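Local coordinates for tyrosine-protein phosphatase non-receptor type 18 (Homo sapiens, PDB 2OC3), which removes phosphate from phosphotyrosine in proteins, acting on autophosphorylated tyrosine kinases, through its classical tyrosine phosphatase domain, at residues D209-L221 with G241-L253. Sequence-based numbering, arbitrary orientation.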
loop_
_atom_site.group_PDB
_atom_site.type_symbol
_atom_site.label_atom_id
_atom_site.label_comp_id
_atom_site.label_asym_id
_atom_site.label_seq_id
_atom_site.Cartn_x
_atom_site.Cartn_y
_atom_site.Cartn_z
ATOM N N ASP A 209 3.461 -4.173 -17.118
ATOM C CA ASP A 209 4.657 -4.985 -16.976
ATOM C C ASP A 209 5.550 -4.566 -15.826
ATOM O O ASP A 209 6.022 -5.373 -15.076
ATOM C CB ASP A 209 5.442 -4.999 -18.294
ATOM C CG ASP A 209 4.643 -5.625 -19.425
ATOM O OD1 ASP A 209 4.755 -6.851 -19.625
ATOM O OD2 ASP A 209 3.897 -4.882 -20.103
ATOM N N HIS A 210 5.831 -3.276 -15.735
ATOM C CA HIS A 210 6.835 -2.853 -14.754
ATOM C C HIS A 210 6.275 -2.908 -13.340
ATOM O O HIS A 210 7.004 -3.213 -12.393
ATOM C CB HIS A 210 7.449 -1.511 -15.164
ATOM C CG HIS A 210 8.279 -1.637 -16.404
ATOM N ND1 HIS A 210 8.655 -0.563 -17.182
ATOM C CD2 HIS A 210 8.764 -2.740 -17.024
ATOM C CE1 HIS A 210 9.344 -1.001 -18.227
ATOM N NE2 HIS A 210 9.426 -2.318 -18.159
ATOM N N MET A 211 4.994 -2.635 -13.184
ATOM C CA MET A 211 4.359 -2.831 -11.876
ATOM C C MET A 211 4.407 -4.300 -11.469
ATOM O O MET A 211 4.662 -4.630 -10.301
ATOM C CB MET A 211 2.911 -2.356 -11.876
ATOM C CG MET A 211 2.216 -2.585 -10.542
ATOM S SD MET A 211 0.454 -2.108 -10.587
ATOM C CE MET A 211 -0.186 -3.227 -11.814
ATOM N N LEU A 212 4.139 -5.219 -12.416
ATOM C CA LEU A 212 4.268 -6.645 -12.084
ATOM C C LEU A 212 5.693 -6.989 -11.633
ATOM O O LEU A 212 5.892 -7.775 -10.698
ATOM C CB LEU A 212 3.883 -7.518 -13.289
ATOM C CG LEU A 212 2.404 -7.720 -13.444
ATOM C CD1 LEU A 212 2.112 -8.380 -14.796
ATOM C CD2 LEU A 212 1.871 -8.602 -12.293
ATOM N N ALA A 213 6.693 -6.440 -12.326
ATOM C CA ALA A 213 8.105 -6.620 -11.970
ATOM C C ALA A 213 8.349 -6.151 -10.530
ATOM O O ALA A 213 9.071 -6.771 -9.764
ATOM C CB ALA A 213 9.001 -5.846 -12.938
ATOM N N MET A 214 7.710 -5.042 -10.164
ATOM C CA MET A 214 7.839 -4.492 -8.796
ATOM C C MET A 214 7.301 -5.481 -7.755
ATOM O O MET A 214 7.927 -5.690 -6.721
ATOM C CB MET A 214 7.118 -3.149 -8.736
ATOM C CG MET A 214 7.242 -2.433 -7.431
ATOM S SD MET A 214 6.027 -1.057 -7.360
ATOM C CE MET A 214 6.622 -0.120 -5.925
ATOM N N VAL A 215 6.113 -6.021 -8.024
ATOM C CA VAL A 215 5.486 -6.995 -7.126
ATOM C C VAL A 215 6.318 -8.275 -7.051
ATOM O O VAL A 215 6.550 -8.801 -5.966
ATOM C CB VAL A 215 4.038 -7.287 -7.538
ATOM C CG1 VAL A 215 3.489 -8.468 -6.732
ATOM C CG2 VAL A 215 3.176 -6.064 -7.268
ATOM N N GLU A 216 6.794 -8.739 -8.196
ATOM C CA GLU A 216 7.637 -9.931 -8.215
ATOM C C GLU A 216 8.887 -9.744 -7.351
ATOM O O GLU A 216 9.271 -10.626 -6.566
ATOM C CB GLU A 216 8.037 -10.288 -9.662
ATOM C CG GLU A 216 6.865 -10.744 -10.551
ATOM C CD GLU A 216 7.109 -10.629 -12.032
ATOM O OE1 GLU A 216 8.196 -10.183 -12.475
ATOM O OE2 GLU A 216 6.159 -10.968 -12.789
ATOM N N GLU A 217 9.547 -8.601 -7.500
ATOM C CA GLU A 217 10.733 -8.345 -6.706
ATOM C C GLU A 217 10.401 -8.185 -5.227
ATOM O O GLU A 217 11.110 -8.692 -4.358
ATOM C CB GLU A 217 11.452 -7.115 -7.222
ATOM C CG GLU A 217 12.695 -6.719 -6.395
ATOM C CD GLU A 217 13.793 -7.790 -6.305
ATOM O OE1 GLU A 217 13.948 -8.617 -7.217
ATOM O OE2 GLU A 217 14.539 -7.793 -5.302
ATOM N N ALA A 218 9.316 -7.491 -4.893
ATOM C CA ALA A 218 8.934 -7.364 -3.497
ATOM C C ALA A 218 8.775 -8.718 -2.842
ATOM O O ALA A 218 9.139 -8.907 -1.702
ATOM C CB ALA A 218 7.615 -6.581 -3.346
ATOM N N ARG A 219 8.156 -9.638 -3.580
ATOM C CA ARG A 219 7.925 -10.967 -3.032
ATOM C C ARG A 219 9.208 -11.754 -2.865
ATOM O O ARG A 219 9.328 -12.535 -1.909
ATOM C CB ARG A 219 6.913 -11.722 -3.883
ATOM C CG ARG A 219 5.466 -11.337 -3.525
ATOM C CD ARG A 219 5.081 -11.997 -2.247
ATOM N NE ARG A 219 3.872 -11.434 -1.678
ATOM C CZ ARG A 219 3.499 -11.598 -0.421
ATOM N NH1 ARG A 219 4.254 -12.285 0.439
ATOM N NH2 ARG A 219 2.363 -11.028 -0.004
ATOM N N ARG A 220 10.171 -11.562 -3.760
ATOM C CA ARG A 220 11.460 -12.236 -3.547
ATOM C C ARG A 220 12.130 -11.705 -2.288
ATOM O O ARG A 220 12.717 -12.468 -1.518
ATOM C CB ARG A 220 12.396 -12.031 -4.734
ATOM C CG ARG A 220 12.011 -12.803 -5.980
ATOM C CD ARG A 220 13.035 -12.764 -7.082
ATOM N NE ARG A 220 13.058 -11.467 -7.739
ATOM C CZ ARG A 220 12.375 -11.158 -8.846
ATOM N NH1 ARG A 220 11.601 -12.046 -9.455
ATOM N NH2 ARG A 220 12.487 -9.975 -9.363
ATOM N N LEU A 221 12.080 -10.381 -2.085
ATOM C CA LEU A 221 12.735 -9.762 -0.929
ATOM C C LEU A 221 12.031 -10.096 0.373
ATOM O O LEU A 221 12.677 -10.207 1.425
ATOM C CB LEU A 221 12.800 -8.248 -1.095
ATOM C CG LEU A 221 13.630 -7.774 -2.273
ATOM C CD1 LEU A 221 13.323 -6.324 -2.619
ATOM C CD2 LEU A 221 15.155 -7.963 -2.014
ATOM N N GLY A 241 -4.216 0.480 -3.400
ATOM C CA GLY A 241 -5.158 -0.633 -3.571
ATOM C C GLY A 241 -4.908 -1.456 -4.814
ATOM O O GLY A 241 -5.086 -2.677 -4.785
ATOM N N VAL A 242 -4.431 -0.830 -5.882
ATOM C CA VAL A 242 -4.038 -1.595 -7.075
ATOM C C VAL A 242 -2.910 -2.551 -6.702
ATOM O O VAL A 242 -2.981 -3.744 -6.999
ATOM C CB VAL A 242 -3.625 -0.688 -8.245
ATOM C CG1 VAL A 242 -2.987 -1.526 -9.368
ATOM C CG2 VAL A 242 -4.848 0.068 -8.750
ATOM N N LEU A 243 -1.844 -2.053 -6.077
ATOM C CA LEU A 243 -0.710 -2.901 -5.728
ATOM C C LEU A 243 -1.102 -4.052 -4.816
ATOM O O LEU A 243 -0.665 -5.194 -5.023
ATOM C CB LEU A 243 0.414 -2.117 -5.059
ATOM C CG LEU A 243 1.247 -1.237 -5.977
ATOM C CD1 LEU A 243 2.276 -0.458 -5.227
ATOM C CD2 LEU A 243 1.968 -2.035 -7.087
ATOM N N CYS A 244 -1.901 -3.770 -3.780
ATOM C CA CYS A 244 -2.290 -4.829 -2.836
ATOM C C CYS A 244 -3.130 -5.873 -3.540
ATOM O O CYS A 244 -2.979 -7.095 -3.288
ATOM C CB CYS A 244 -3.054 -4.287 -1.635
ATOM S SG CYS A 244 -2.018 -3.230 -0.543
ATOM N N THR A 245 -4.003 -5.446 -4.438
ATOM C CA THR A 245 -4.872 -6.399 -5.125
ATOM C C THR A 245 -4.058 -7.261 -6.099
ATOM O O THR A 245 -4.289 -8.480 -6.199
ATOM C CB THR A 245 -6.012 -5.692 -5.886
ATOM O OG1 THR A 245 -6.787 -4.922 -4.958
ATOM C CG2 THR A 245 -6.907 -6.719 -6.577
ATOM N N VAL A 246 -3.108 -6.658 -6.812
ATOM C CA VAL A 246 -2.291 -7.419 -7.743
ATOM C C VAL A 246 -1.510 -8.491 -6.969
ATOM O O VAL A 246 -1.422 -9.666 -7.373
ATOM C CB VAL A 246 -1.336 -6.480 -8.518
ATOM C CG1 VAL A 246 -0.238 -7.289 -9.284
ATOM C CG2 VAL A 246 -2.116 -5.562 -9.436
ATOM N N ASP A 247 -0.950 -8.111 -5.834
ATOM C CA ASP A 247 -0.194 -9.073 -5.049
ATOM C C ASP A 247 -1.097 -10.150 -4.502
ATOM O O ASP A 247 -0.701 -11.324 -4.497
ATOM C CB ASP A 247 0.518 -8.432 -3.863
ATOM C CG ASP A 247 1.289 -9.448 -3.061
ATOM O OD1 ASP A 247 2.391 -9.820 -3.520
ATOM O OD2 ASP A 247 0.816 -9.865 -1.999
ATOM N N TYR A 248 -2.262 -9.784 -3.963
ATOM C CA TYR A 248 -3.230 -10.775 -3.457
ATOM C C TYR A 248 -3.567 -11.818 -4.547
ATOM O O TYR A 248 -3.523 -13.051 -4.311
ATOM C CB TYR A 248 -4.473 -10.036 -2.973
ATOM C CG TYR A 248 -5.537 -10.890 -2.308
ATOM C CD1 TYR A 248 -5.677 -10.890 -0.924
ATOM C CD2 TYR A 248 -6.466 -11.592 -3.072
ATOM C CE1 TYR A 248 -6.682 -11.635 -0.305
ATOM C CE2 TYR A 248 -7.466 -12.339 -2.458
ATOM C CZ TYR A 248 -7.548 -12.354 -1.083
ATOM O OH TYR A 248 -8.548 -13.065 -0.432
ATOM N N VAL A 249 -3.928 -11.337 -5.733
ATOM C CA VAL A 249 -4.298 -12.232 -6.836
ATOM C C VAL A 249 -3.096 -13.072 -7.268
ATOM O O VAL A 249 -3.231 -14.280 -7.560
ATOM C CB VAL A 249 -4.955 -11.481 -7.989
ATOM C CG1 VAL A 249 -5.285 -12.454 -9.154
ATOM C CG2 VAL A 249 -6.207 -10.765 -7.492
ATOM N N ARG A 250 -1.910 -12.488 -7.278
ATOM C CA ARG A 250 -0.723 -13.245 -7.650
ATOM C C ARG A 250 -0.433 -14.323 -6.626
ATOM O O ARG A 250 0.008 -15.409 -7.000
ATOM C CB ARG A 250 0.469 -12.311 -7.784
ATOM C CG ARG A 250 1.732 -12.977 -8.301
ATOM C CD ARG A 250 2.763 -11.958 -8.717
ATOM N NE ARG A 250 4.007 -12.636 -9.105
ATOM C CZ ARG A 250 4.947 -13.006 -8.244
ATOM N NH1 ARG A 250 4.885 -12.758 -6.954
ATOM N NH2 ARG A 250 6.037 -13.632 -8.704
ATOM N N GLN A 251 -0.648 -14.067 -5.348
ATOM C CA GLN A 251 -0.444 -15.085 -4.334
ATOM C C GLN A 251 -1.438 -16.227 -4.530
ATOM O O GLN A 251 -1.046 -17.405 -4.401
ATOM C CB GLN A 251 -0.548 -14.504 -2.950
ATOM C CG GLN A 251 0.612 -13.551 -2.634
ATOM C CD GLN A 251 1.980 -14.218 -2.763
ATOM O OE1 GLN A 251 2.645 -14.186 -3.815
ATOM N NE2 GLN A 251 2.403 -14.819 -1.670
ATOM N N LEU A 252 -2.687 -15.926 -4.854
ATOM C CA LEU A 252 -3.659 -16.999 -5.172
ATOM C C LEU A 252 -3.159 -17.828 -6.343
ATOM O O LEU A 252 -3.212 -19.061 -6.335
ATOM C CB LEU A 252 -5.040 -16.441 -5.520
ATOM C CG LEU A 252 -5.843 -15.797 -4.390
ATOM C CD1 LEU A 252 -7.179 -15.256 -4.965
ATOM C CD2 LEU A 252 -6.035 -16.762 -3.209
ATOM N N LEU A 253 -2.669 -17.168 -7.375
ATOM C CA LEU A 253 -2.229 -17.854 -8.592
ATOM C C LEU A 253 -1.062 -18.778 -8.297
ATOM O O LEU A 253 -1.062 -19.966 -8.684
ATOM C CB LEU A 253 -1.810 -16.825 -9.637
ATOM C CG LEU A 253 -1.399 -17.321 -11.011
ATOM C CD1 LEU A 253 -2.589 -17.967 -11.698
ATOM C CD2 LEU A 253 -0.863 -16.153 -11.820
HETATM O O HOH W 1 8.478 -13.413 -6.797
HETATM O O HOH W 2 4.256 -12.459 -11.878
#
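Arg219 reaches across to Asp247 where two helices of the classical protein tyrosine phosphatase fold cross at -65°; helix 238-254 follows directly on the loop Cys233 to Arg239, which binds substrate by similarity, and Met214 of the other helix packs on Leu194 of strand 187-196. The grip is side-on: NE of Arg219 meets the syn lone pair of Asp247 OD1 at 2.9 Å, almost straight at 172°, while Arg219 NH2 takes Asp247 OD2 at 2.8 Å. Both oxygens lie close to the guanidinium plane, and OD2 is also hydrogen-bonded to the Tyr105 hydroxyl. The amide of Gln251 covers one face of the same guanidinium, its NE2 3.5 Å above the plane of Arg219. With an alanine here, the buried Asp247 carboxylate is likely to lose its cationic mate and the Gln251 amide the flat group it lies against. Beside this pair, Val215 fits as a knob among Leu243, Val246, Asp247 and Arg250. Towards the start of 209-221 the contact turns apolar: Met211, with CG anti to the backbone N (chi1 178°), lays that carbon 3.5 Å from Leu243 CD2, and the bend at chi3 carries CE to Val246. The side chain of Leu243 is about 7 Å from that of Cys233, the predicted nucleophile. Next to Arg219, Arg250 extends across Glu216, whose CG sits over its guanidinium face. No direct salt bridge forms; a water donating to Glu216 OE2 accepts from Arg250 NE at 2.8 Å.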